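Endoglucanase E-5 (Thermobifida fusca, PDB 2CKS) catalyses the internal hydrolysis of beta-1,4-glucosidic bonds in cellulose, lichenin and cereal beta-glucans, through its family 5 glycoside hydrolase catalytic domain. Local coordinates at residues 31-36 and 41-46; 49-54 and 265-270; 60-65 and 83-88; 280-283 and 287-290. All blocks are in the same frame, centred on the assembly; numbering follows the deposited sequence.

Strand 29-32 opens the eight-stranded barrel. From its C-terminal end, interaction 1 closes a short loop that leads into helix 45-54. Interaction 2 starts from that helix and closes the longest loop, across 210 residues. It packs the helix against the loop that follows the last barrel strand, 262-265. Interaction 3 falls within this long loop and packs strand 59-65 against helix 75-90. Interaction 4 comes after all of them and closes a small loop at 280-290. No two contacts cross along the chain. In space, interaction 4 is tied to interaction 1 by the Cys42-Cys282 disulfide and to interaction 2 by Asp269.

Interaction 1. Residues 31-36 and 41-46; sequences MSTHGI and HCLTDS. With ZN (zinc ion), chain D.
Thr33 OG1 is held twice. It donates to His34 O at 2.8 Å, tilted 21° from the carbonyl plane, and accepts the backbone N-H of Ser63 from the neighbouring strand. With OG1 fixed between the backbone N and the carbonyl carbon (chi1 72°), the methyl is turned to Leu43. Thr33 CG2 lies 3.7 Å from Leu43 CD2 and 3.8 Å from Leu43 CD1, so it faces both branches of the fork. The threonine and leucine side chains stand roughly perpendicular. Leu43 CD1 also meets Ile36 CG2 at 3.9 Å. This is the C-terminal end of the first strand of a TIM barrel, with the loop that carries the chain out to helix 45-54. An alanine in place of Thr33 keeps neither branch, and would probably leave the Ser63 N-H without its acceptor and a gap beside the Leu43 methyls. One residue earlier, Ser32 OG donates in plane to a lone pair of Thr33 O at 2.9 Å. At the far end of 41-46, Thr44 is the N-cap of helix 45-54, and Asp45 binds a zinc ion together with Asp49. Leu43 is backed by Leu85 of helix 75-90.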
loop_
_atom_site.group_PDB
_atom_site.type_symbol
_atom_site.label_atom_id
_atom_site.label_comp_id
_atom_site.label_asym_id
_atom_site.label_seq_id
_atom_site.Cartn_x
_atom_site.Cartn_y
_atom_site.Cartn_z
ATOM N N MET A 31 6.240 -4.782 1.780
ATOM C CA MET A 31 5.813 -5.341 0.516
ATOM C C MET A 31 4.310 -5.309 0.397
ATOM O O MET A 31 3.592 -5.462 1.383
ATOM C CB MET A 31 6.233 -6.812 0.433
ATOM C CG MET A 31 7.723 -7.057 0.304
ATOM S SD MET A 31 8.446 -6.306 -1.192
ATOM C CE MET A 31 7.507 -7.128 -2.467
ATOM N N SER A 32 3.850 -5.143 -0.829
ATOM C CA SER A 32 2.464 -5.358 -1.197
ATOM C C SER A 32 2.280 -6.754 -1.752
ATOM O O SER A 32 3.092 -7.206 -2.552
ATOM C CB SER A 32 2.041 -4.364 -2.270
ATOM O OG SER A 32 0.655 -4.496 -2.560
ATOM N N THR A 33 1.219 -7.439 -1.351
ATOM C CA THR A 33 0.798 -8.629 -2.079
ATOM C C THR A 33 0.322 -8.206 -3.455
ATOM O O THR A 33 0.035 -7.029 -3.711
ATOM C CB THR A 33 -0.356 -9.406 -1.386
ATOM O OG1 THR A 33 -1.586 -8.676 -1.505
ATOM C CG2 THR A 33 -0.102 -9.582 0.110
ATOM N N HIS A 34 0.231 -9.183 -4.347
ATOM C CA HIS A 34 -0.476 -8.987 -5.596
ATOM C C HIS A 34 -1.942 -9.265 -5.255
ATOM O O HIS A 34 -2.294 -9.478 -4.092
ATOM C CB HIS A 34 0.084 -9.925 -6.665
ATOM C CG HIS A 34 -0.169 -9.478 -8.075
ATOM N ND1 HIS A 34 0.756 -9.665 -9.083
ATOM C CD2 HIS A 34 -1.235 -8.878 -8.656
ATOM C CE1 HIS A 34 0.269 -9.195 -10.218
ATOM N NE2 HIS A 34 -0.936 -8.710 -9.986
ATOM N N GLY A 35 -2.815 -9.271 -6.242
ATOM C CA GLY A 35 -4.223 -9.439 -5.968
ATOM C C GLY A 35 -4.469 -10.804 -5.369
ATOM O O GLY A 35 -4.013 -11.800 -5.922
ATOM N N ILE A 36 -5.193 -10.867 -4.251
ATOM C CA ILE A 36 -5.418 -12.153 -3.586
ATOM C C ILE A 36 -6.332 -13.105 -4.384
ATOM O O ILE A 36 -6.355 -14.307 -4.128
ATOM C CB ILE A 36 -5.898 -11.971 -2.114
ATOM C CG1 ILE A 36 -7.304 -11.388 -2.035
ATOM C CG2 ILE A 36 -4.888 -11.118 -1.331
ATOM C CD1 ILE A 36 -7.923 -11.480 -0.636
ATOM N N HIS A 41 -2.259 -18.197 -3.216
ATOM C CA HIS A 41 -1.360 -19.326 -2.934
ATOM C C HIS A 41 0.085 -18.913 -2.578
ATOM O O HIS A 41 0.866 -19.742 -2.088
ATOM C CB HIS A 41 -1.406 -20.367 -4.088
ATOM C CG HIS A 41 -0.953 -19.838 -5.416
ATOM N ND1 HIS A 41 -1.619 -18.834 -6.089
ATOM C CD2 HIS A 41 0.096 -20.183 -6.200
ATOM C CE1 HIS A 41 -0.981 -18.565 -7.217
ATOM N NE2 HIS A 41 0.060 -19.372 -7.310
ATOM N N CYS A 42 0.435 -17.647 -2.818
ATOM C CA CYS A 42 1.733 -17.097 -2.426
ATOM C C CYS A 42 1.763 -16.576 -0.998
ATOM O O CYS A 42 2.803 -16.120 -0.533
ATOM C CB CYS A 42 2.131 -15.952 -3.357
ATOM S SG CYS A 42 2.704 -16.517 -4.961
ATOM N N LEU A 43 0.623 -16.616 -0.314
ATOM C CA LEU A 43 0.511 -16.070 1.037
ATOM C C LEU A 43 0.237 -17.211 2.004
ATOM O O LEU A 43 -0.886 -17.625 2.204
ATOM C CB LEU A 43 -0.596 -15.017 1.099
ATOM C CG LEU A 43 -0.549 -13.952 0.000
ATOM C CD1 LEU A 43 -1.751 -13.036 0.107
ATOM C CD2 LEU A 43 0.735 -13.171 0.077
ATOM N N THR A 44 1.312 -17.739 2.561
ATOM C CA THR A 44 1.250 -18.894 3.437
ATOM C C THR A 44 1.977 -18.602 4.731
ATOM O O THR A 44 2.659 -17.587 4.874
ATOM C CB THR A 44 1.905 -20.135 2.761
ATOM O OG1 THR A 44 3.301 -19.896 2.523
ATOM C CG2 THR A 44 1.328 -20.407 1.377
ATOM N N ASP A 45 1.843 -19.505 5.692
ATOM C CA ASP A 45 2.616 -19.388 6.925
ATOM C C ASP A 45 4.091 -19.226 6.577
ATOM O O ASP A 45 4.760 -18.328 7.083
ATOM C CB ASP A 45 2.418 -20.622 7.812
ATOM C CG ASP A 45 3.511 -20.771 8.857
ATOM O OD1 ASP A 45 3.668 -19.869 9.706
ATOM O OD2 ASP A 45 4.281 -21.754 8.913
ATOM N N SER A 46 4.598 -20.081 5.694
ATOM C CA SER A 46 6.005 -20.028 5.323
ATOM C C SER A 46 6.433 -18.709 4.654
ATOM O O SER A 46 7.452 -18.121 5.026
ATOM C CB SER A 46 6.350 -21.206 4.420
ATOM O OG SER A 46 7.740 -21.280 4.229
HETATM ZN ZN ZN D . 5.029 -19.779 10.996
#

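Interaction 2. Residues 49-54 and 265-270; sequences DALAYD and WNYSDD. With ZN (zinc ion), chain D.
Apolar packing makes the contact, and Tyr267 is its centre. Leu51 covers one face of the phenol ring with CG. Its CB is 3.8 Å from Tyr267 CZ, and its CD1 is 3.9 Å from Tyr267 CE1. The leucine and the tyrosine run antiparallel alongside one another. Leu51 CG is anti to the backbone N (chi1 179°), which carries the branch back along the ring. Ala50 CB touches the outer end, 3.9 Å from Tyr267 OH. Phe277 and Trp55 add edge-to-face contacts to the ring.

The polar bonds lie outside this apolar contact. Tyr267 OH is hydrogen-bonded to Ser47 O in the first turn of helix 45-54. Within 265-270, Ser268 OG donates to Asn266 OD1 at 2.6 Å. It also accepts the N-H of Asp270 (Ser268 OG to Asp270 N 3.1 Å), with an N-H...O angle of 167°. The latter bond makes an ST turn. It lies just beyond the eighth strand of the TIM barrel, where the peptide between Trp265 and Asn266 is cis.

Metal binding is separate. Asp49 OD1 is 2.0 Å from its zinc ion, while Asp49 OD2 forms a salt bridge to Arg92.

No hydrogen bond joins Tyr267 to Leu51 or Ala50. The ring meets 49-54 by apolar packing alone, while its hydroxyl is satisfied by Ser47 O of the same helix.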
loop_
_atom_site.group_PDB
_atom_site.type_symbol
_atom_site.label_atom_id
_atom_site.label_comp_id
_atom_site.label_asym_id
_atom_site.label_seq_id
_atom_site.Cartn_x
_atom_site.Cartn_y
_atom_site.Cartn_z
ATOM N N ASP A 49 6.127 -15.758 7.195
ATOM C CA ASP A 49 7.203 -15.828 8.172
ATOM C C ASP A 49 8.488 -15.290 7.559
ATOM O O ASP A 49 9.214 -14.554 8.194
ATOM C CB ASP A 49 7.452 -17.263 8.640
ATOM C CG ASP A 49 6.391 -17.776 9.591
ATOM O OD1 ASP A 49 6.538 -18.943 10.036
ATOM O OD2 ASP A 49 5.402 -17.111 9.947
ATOM N N ALA A 50 8.762 -15.649 6.310
ATOM C CA ALA A 50 9.959 -15.172 5.633
ATOM C C ALA A 50 9.936 -13.647 5.518
ATOM O O ALA A 50 10.923 -12.975 5.810
ATOM C CB ALA A 50 10.059 -15.802 4.265
ATOM N N LEU A 51 8.799 -13.097 5.105
ATOM C CA LEU A 51 8.684 -11.660 4.940
ATOM C C LEU A 51 8.969 -10.921 6.253
ATOM O O LEU A 51 9.646 -9.893 6.253
ATOM C CB LEU A 51 7.290 -11.298 4.418
ATOM C CG LEU A 51 7.000 -9.812 4.202
ATOM C CD1 LEU A 51 7.957 -9.234 3.176
ATOM C CD2 LEU A 51 5.544 -9.621 3.786
ATOM N N ALA A 52 8.461 -11.448 7.361
ATOM C CA ALA A 52 8.580 -10.776 8.653
ATOM C C ALA A 52 9.953 -10.998 9.263
ATOM O O ALA A 52 10.630 -10.049 9.660
ATOM C CB ALA A 52 7.497 -11.277 9.605
ATOM N N TYR A 53 10.363 -12.263 9.334
ATOM C CA TYR A 53 11.534 -12.646 10.122
ATOM C C TYR A 53 12.843 -12.590 9.349
ATOM O O TYR A 53 13.883 -12.347 9.946
ATOM C CB TYR A 53 11.366 -14.060 10.679
ATOM C CG TYR A 53 10.065 -14.352 11.398
ATOM C CD1 TYR A 53 9.484 -15.616 11.306
ATOM C CD2 TYR A 53 9.423 -13.392 12.186
ATOM C CE1 TYR A 53 8.303 -15.916 11.960
ATOM C CE2 TYR A 53 8.231 -13.686 12.843
ATOM C CZ TYR A 53 7.682 -14.948 12.730
ATOM O OH TYR A 53 6.499 -15.257 13.374
ATOM N N ASP A 54 12.808 -12.877 8.047
ATOM C CA ASP A 54 14.022 -12.900 7.230
ATOM C C ASP A 54 14.214 -11.602 6.452
ATOM O O ASP A 54 15.304 -11.020 6.450
ATOM C CB ASP A 54 14.004 -14.081 6.261
ATOM C CG ASP A 54 13.921 -15.415 6.960
ATOM O OD1 ASP A 54 14.354 -15.517 8.130
ATOM O OD2 ASP A 54 13.439 -16.422 6.405
ATOM N N TRP A 265 5.515 -3.304 -4.981
ATOM C CA TRP A 265 4.726 -4.227 -5.783
ATOM C C TRP A 265 5.714 -5.187 -6.444
ATOM O O TRP A 265 6.572 -4.730 -7.197
ATOM C CB TRP A 265 4.014 -3.404 -6.852
ATOM C CG TRP A 265 2.970 -4.095 -7.660
ATOM C CD1 TRP A 265 3.050 -4.414 -8.978
ATOM C CD2 TRP A 265 1.650 -4.479 -7.237
ATOM N NE1 TRP A 265 1.887 -5.013 -9.393
ATOM C CE2 TRP A 265 1.009 -5.061 -8.347
ATOM C CE3 TRP A 265 0.952 -4.411 -6.024
ATOM C CZ2 TRP A 265 -0.292 -5.556 -8.286
ATOM C CZ3 TRP A 265 -0.336 -4.910 -5.962
ATOM C CH2 TRP A 265 -0.944 -5.471 -7.093
ATOM N N ASN A 266 5.664 -6.495 -6.190
ATOM C CA ASN A 266 4.730 -7.171 -5.290
ATOM C C ASN A 266 5.335 -8.503 -4.799
ATOM O O ASN A 266 6.313 -8.995 -5.376
ATOM C CB ASN A 266 3.407 -7.430 -6.011
ATOM C CG ASN A 266 3.572 -8.316 -7.233
ATOM O OD1 ASN A 266 3.679 -9.538 -7.112
ATOM N ND2 ASN A 266 3.625 -7.702 -8.419
ATOM N N TYR A 267 4.730 -9.068 -3.749
ATOM C CA TYR A 267 5.157 -10.308 -3.100
ATOM C C TYR A 267 4.380 -11.496 -3.683
ATOM O O TYR A 267 3.406 -11.993 -3.087
ATOM C CB TYR A 267 4.904 -10.194 -1.589
ATOM C CG TYR A 267 5.738 -11.110 -0.728
ATOM C CD1 TYR A 267 7.121 -10.935 -0.618
ATOM C CD2 TYR A 267 5.148 -12.142 -0.007
ATOM C CE1 TYR A 267 7.887 -11.762 0.191
ATOM C CE2 TYR A 267 5.917 -12.982 0.800
ATOM C CZ TYR A 267 7.281 -12.786 0.892
ATOM O OH TYR A 267 8.033 -13.629 1.681
ATOM N N SER A 268 4.770 -11.899 -4.884
ATOM C CA SER A 268 4.150 -13.020 -5.597
ATOM C C SER A 268 5.164 -13.611 -6.560
ATOM O O SER A 268 6.252 -13.068 -6.738
ATOM C CB SER A 268 2.915 -12.572 -6.379
ATOM O OG SER A 268 3.260 -12.063 -7.655
ATOM N N ASP A 269 4.771 -14.704 -7.206
ATOM C CA ASP A 269 5.574 -15.323 -8.253
ATOM C C ASP A 269 4.933 -15.164 -9.634
ATOM O O ASP A 269 5.080 -16.021 -10.503
ATOM C CB ASP A 269 5.887 -16.784 -7.907
ATOM C CG ASP A 269 4.682 -17.691 -7.999
ATOM O OD1 ASP A 269 3.530 -17.198 -8.019
ATOM O OD2 ASP A 269 4.814 -18.936 -8.053
ATOM N N ASP A 270 4.255 -14.043 -9.836
ATOM C CA ASP A 270 3.777 -13.657 -11.158
ATOM C C ASP A 270 4.954 -13.607 -12.135
ATOM O O ASP A 270 6.101 -13.398 -11.729
ATOM C CB ASP A 270 3.098 -12.293 -11.087
ATOM C CG ASP A 270 2.481 -11.891 -12.390
ATOM O OD1 ASP A 270 2.715 -10.733 -12.807
ATOM O OD2 ASP A 270 1.764 -12.662 -13.065
HETATM ZN ZN ZN D . 5.029 -19.779 10.996
#

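Interaction 3. Residues 60-65 and 83-88; sequences IRLSMY and HQLIDM
Leu62 of strand 59-65 packs into helix 75-90 against Leu85 and Ile86. Strand and helix belong to the beta-alpha-beta unit that continues into strand 95-101, one of the repeated units of the TIM barrel. As in other TIM barrels, an outward-facing strand residue meets the helix that covers it.

Leu62 has by far the most surface buried here. Its CG is anti to the carbonyl carbon (chi1 -55°), and CD1 continues anti to CA (chi2 173°), so this methyl reaches out to the helix. Leu62 CD1 meets two neighbouring helix residues at once. Leu85 CB is 3.7 Å from it and Ile86 CG1 3.9 Å.

Leu85 points to the strand and offers the root of its side chain. Ile86 is turned more to the flank, where it also touches Val98 of strand 95-101. Val96 and Met82 complete the surroundings of Leu62.

The residues next to Leu62 face the barrel interior. There Arg61 forms salt bridges with Glu135 and with Glu231, which is probably the nucleophile, and Ser63 OG is hydrogen-bonded to Asp99. The seam itself is purely apolar and buried.

The second branch of the fork stays close to the same helix residue, with Leu62 CD2 4.0 Å from Leu85 CB.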
loop_
_atom_site.group_PDB
_atom_site.type_symbol
_atom_site.label_atom_id
_atom_site.label_comp_id
_atom_site.label_asym_id
_atom_site.label_seq_id
_atom_site.Cartn_x
_atom_site.Cartn_y
_atom_site.Cartn_z
ATOM N N ILE A 60 2.932 -4.991 5.610
ATOM C CA ILE A 60 2.434 -5.717 4.449
ATOM C C ILE A 60 1.141 -5.047 4.014
ATOM O O ILE A 60 0.275 -4.739 4.835
ATOM C CB ILE A 60 2.210 -7.224 4.754
ATOM C CG1 ILE A 60 1.787 -7.973 3.477
ATOM C CG2 ILE A 60 1.191 -7.442 5.853
ATOM C CD1 ILE A 60 1.804 -9.460 3.599
ATOM N N ARG A 61 1.023 -4.816 2.719
ATOM C CA ARG A 61 -0.206 -4.318 2.140
ATOM C C ARG A 61 -0.951 -5.488 1.515
ATOM O O ARG A 61 -0.404 -6.212 0.675
ATOM C CB ARG A 61 0.130 -3.264 1.109
ATOM C CG ARG A 61 -1.027 -2.738 0.292
ATOM C CD ARG A 61 -0.466 -1.820 -0.718
ATOM N NE ARG A 61 -1.374 -1.013 -1.505
ATOM C CZ ARG A 61 -1.438 -1.042 -2.834
ATOM N NH1 ARG A 61 -0.765 -1.926 -3.561
ATOM N NH2 ARG A 61 -2.215 -0.183 -3.445
ATOM N N LEU A 62 -2.192 -5.681 1.952
ATOM C CA LEU A 62 -3.050 -6.748 1.462
ATOM C C LEU A 62 -3.945 -6.216 0.347
ATOM O O LEU A 62 -4.906 -5.492 0.603
ATOM C CB LEU A 62 -3.893 -7.295 2.616
ATOM C CG LEU A 62 -3.105 -7.771 3.839
ATOM C CD1 LEU A 62 -4.057 -8.123 4.975
ATOM C CD2 LEU A 62 -2.218 -8.949 3.499
ATOM N N SER A 63 -3.617 -6.558 -0.894
ATOM C CA SER A 63 -4.261 -5.968 -2.051
ATOM C C SER A 63 -5.427 -6.830 -2.489
ATOM O O SER A 63 -5.242 -7.948 -2.962
ATOM C CB SER A 63 -3.263 -5.786 -3.195
ATOM O OG SER A 63 -2.277 -4.827 -2.836
ATOM N N MET A 64 -6.624 -6.304 -2.304
ATOM C CA MET A 64 -7.846 -6.993 -2.688
ATOM C C MET A 64 -8.524 -6.244 -3.827
ATOM O O MET A 64 -9.158 -5.211 -3.619
ATOM C CB MET A 64 -8.795 -7.085 -1.497
ATOM C CG MET A 64 -10.085 -7.868 -1.783
ATOM S SD MET A 64 -11.164 -7.931 -0.359
ATOM C CE MET A 64 -11.804 -6.246 -0.374
ATOM N N TYR A 65 -8.376 -6.764 -5.041
ATOM C CA TYR A 65 -9.112 -6.255 -6.184
ATOM C C TYR A 65 -10.602 -6.463 -5.949
ATOM O O TYR A 65 -11.009 -7.377 -5.239
ATOM C CB TYR A 65 -8.733 -6.990 -7.457
ATOM C CG TYR A 65 -7.419 -6.626 -8.099
ATOM C CD1 TYR A 65 -6.212 -6.916 -7.483
ATOM C CD2 TYR A 65 -7.388 -6.031 -9.353
ATOM C CE1 TYR A 65 -5.007 -6.625 -8.086
ATOM C CE2 TYR A 65 -6.180 -5.729 -9.968
ATOM C CZ TYR A 65 -4.998 -6.032 -9.327
ATOM O OH TYR A 65 -3.789 -5.740 -9.920
ATOM N N HIS A 83 -9.758 -11.017 6.838
ATOM C CA HIS A 83 -9.671 -11.141 8.290
ATOM C C HIS A 83 -8.526 -12.074 8.668
ATOM O O HIS A 83 -7.751 -11.786 9.569
ATOM C CB HIS A 83 -10.953 -11.735 8.864
ATOM C CG HIS A 83 -12.125 -10.805 8.890
ATOM N ND1 HIS A 83 -12.059 -9.506 9.357
ATOM C CD2 HIS A 83 -13.420 -11.018 8.558
ATOM C CE1 HIS A 83 -13.260 -8.959 9.293
ATOM N NE2 HIS A 83 -14.103 -9.857 8.812
ATOM N N GLN A 84 -8.449 -13.221 7.994
ATOM C CA GLN A 84 -7.411 -14.192 8.274
ATOM C C GLN A 84 -6.028 -13.606 8.030
ATOM O O GLN A 84 -5.134 -13.786 8.842
ATOM C CB GLN A 84 -7.618 -15.433 7.418
ATOM C CG GLN A 84 -6.690 -16.570 7.732
ATOM C CD GLN A 84 -7.070 -17.790 6.936
ATOM O OE1 GLN A 84 -7.110 -17.740 5.706
ATOM N NE2 GLN A 84 -7.408 -18.873 7.627
ATOM N N LEU A 85 -5.861 -12.875 6.929
ATOM C CA LEU A 85 -4.560 -12.309 6.601
ATOM C C LEU A 85 -4.181 -11.175 7.556
ATOM O O LEU A 85 -3.024 -11.012 7.894
ATOM C CB LEU A 85 -4.524 -11.833 5.153
ATOM C CG LEU A 85 -4.502 -12.946 4.091
ATOM C CD1 LEU A 85 -4.850 -12.354 2.726
ATOM C CD2 LEU A 85 -3.161 -13.642 4.056
ATOM N N ILE A 86 -5.156 -10.391 8.001
ATOM C CA ILE A 86 -4.886 -9.336 8.975
ATOM C C ILE A 86 -4.376 -9.947 10.274
ATOM O O ILE A 86 -3.418 -9.455 10.858
ATOM C CB ILE A 86 -6.147 -8.479 9.230
ATOM C CG1 ILE A 86 -6.446 -7.611 8.005
ATOM C CG2 ILE A 86 -5.968 -7.564 10.458
ATOM C CD1 ILE A 86 -7.860 -7.097 7.973
ATOM N N ASP A 87 -5.030 -11.011 10.729
ATOM C CA ASP A 87 -4.600 -11.713 11.936
ATOM C C ASP A 87 -3.223 -12.351 11.758
ATOM O O ASP A 87 -2.400 -12.293 12.656
ATOM C CB ASP A 87 -5.616 -12.785 12.340
ATOM C CG ASP A 87 -6.915 -12.196 12.846
ATOM O OD1 ASP A 87 -6.938 -10.987 13.171
ATOM O OD2 ASP A 87 -7.971 -12.870 12.948
ATOM N N MET A 88 -2.966 -12.937 10.593
ATOM C CA MET A 88 -1.681 -13.576 10.335
ATOM C C MET A 88 -0.557 -12.549 10.359
ATOM O O MET A 88 0.492 -12.778 10.948
ATOM C CB MET A 88 -1.691 -14.296 8.985
ATOM C CG MET A 88 -2.461 -15.577 8.996
ATOM S SD MET A 88 -2.435 -16.403 7.406
ATOM C CE MET A 88 -0.810 -17.198 7.454
#

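Interaction 4. Residues 280-283 and 287-290; sequences GTCA and PWSG
The six-membered ring of Trp288 meets Thr281 and Cys282. Thr281 CG2 is 3.9 Å from Trp288 CZ3 and 4.0 Å from Trp288 CE3. Cys282 CA is 4.0 Å from Trp288 CH2. The sulfur comes in at the ring edge: Cys282 SG is 4.1 Å from Trp288 CZ3, and its line to the ring centroid is 85° off the ring normal. This is a sulfur-aromatic contact by a disulfide sulfur. The Thr281 methyl also touches the carbonyl of the residue before the tryptophan, with Thr281 CG2 3.4 Å from Pro287 O.

The next shell fixes these groups. Thr281 OG1 lies beside its backbone N (chi1 -62°) and is hydrogen-bonded to Gln278 O, which leaves the methyl facing the indole. Cys282 is bonded to Cys42, and its N-H is taken by Asp269 OD2. Trp288 NE1 is hydrogen-bonded to Ser46 OG, and Phe277 meets the indole edge-to-face. Ala50 also touches the ring. Through Trp288 the loop after the last barrel strand is tied to helix 45-54, between strands 29-32 and 59-65. The contact lies away from the active site.

Replacing Trp288 by alanine removes the indole and would probably leave Ser46 OG without this partner and open a gap between the disulfide and helix 45-54.

No hydrogen bond crosses between 280-283 and 287-290. Their mutual hold is van der Waals and sulfur-aromatic, while the polar ends of Thr281 and Trp288 are bonded outward to other parts of the chain.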
loop_
_atom_site.group_PDB
_atom_site.type_symbol
_atom_site.label_atom_id
_atom_site.label_comp_id
_atom_site.label_asym_id
_atom_site.label_seq_id
_atom_site.Cartn_x
_atom_site.Cartn_y
_atom_site.Cartn_z
ATOM N N GLY A 280 6.521 -20.422 -10.067
ATOM C CA GLY A 280 6.655 -21.742 -9.483
ATOM C C GLY A 280 7.119 -21.758 -8.044
ATOM O O GLY A 280 7.014 -22.776 -7.376
ATOM N N THR A 281 7.654 -20.639 -7.565
ATOM C CA THR A 281 8.177 -20.571 -6.216
ATOM C C THR A 281 7.087 -20.845 -5.204
ATOM O O THR A 281 7.296 -21.570 -4.239
ATOM C CB THR A 281 8.771 -19.188 -5.939
ATOM O OG1 THR A 281 9.859 -18.938 -6.832
ATOM C CG2 THR A 281 9.386 -19.142 -4.536
ATOM N N CYS A 282 5.927 -20.248 -5.419
ATOM C CA CYS A 282 4.844 -20.367 -4.458
ATOM C C CYS A 282 4.317 -21.796 -4.397
ATOM O O CYS A 282 4.093 -22.329 -3.312
ATOM C CB CYS A 282 3.742 -19.361 -4.764
ATOM S SG CYS A 282 4.356 -17.667 -4.653
ATOM N N ALA A 283 4.176 -22.439 -5.550
ATOM C CA ALA A 283 3.741 -23.831 -5.579
ATOM C C ALA A 283 4.753 -24.740 -4.897
ATOM O O ALA A 283 4.375 -25.730 -4.262
ATOM C CB ALA A 283 3.495 -24.291 -7.009
ATOM N N PRO A 287 12.227 -21.745 -1.871
ATOM C CA PRO A 287 12.556 -20.815 -0.782
ATOM C C PRO A 287 12.176 -19.381 -1.125
ATOM O O PRO A 287 11.909 -19.061 -2.281
ATOM C CB PRO A 287 14.081 -20.951 -0.649
ATOM C CG PRO A 287 14.547 -21.444 -1.962
ATOM C CD PRO A 287 13.434 -22.272 -2.532
ATOM N N TRP A 288 12.144 -18.525 -0.112
ATOM C CA TRP A 288 11.700 -17.142 -0.272
ATOM C C TRP A 288 12.880 -16.191 -0.298
ATOM O O TRP A 288 12.759 -15.023 0.033
ATOM C CB TRP A 288 10.730 -16.781 0.846
ATOM C CG TRP A 288 9.716 -17.855 1.080
ATOM C CD1 TRP A 288 9.653 -18.706 2.145
ATOM C CD2 TRP A 288 8.627 -18.215 0.220
ATOM N NE1 TRP A 288 8.587 -19.558 2.009
ATOM C CE2 TRP A 288 7.934 -19.276 0.839
ATOM C CE3 TRP A 288 8.150 -17.731 -1.004
ATOM C CZ2 TRP A 288 6.811 -19.875 0.266
ATOM C CZ3 TRP A 288 7.028 -18.324 -1.564
ATOM C CH2 TRP A 288 6.375 -19.387 -0.930
ATOM N N SER A 289 14.010 -16.708 -0.755
ATOM C CA SER A 289 15.237 -15.950 -0.882
ATOM C C SER A 289 16.137 -16.642 -1.906
ATOM O O SER A 289 15.774 -17.677 -2.474
ATOM C CB SER A 289 15.937 -15.921 0.465
ATOM O OG SER A 289 16.281 -17.244 0.841
ATOM N N GLY A 290 17.312 -16.071 -2.133
ATOM C CA GLY A 290 18.317 -16.710 -2.957
ATOM C C GLY A 290 17.906 -16.864 -4.409
ATOM O O GLY A 290 17.469 -15.910 -5.047
#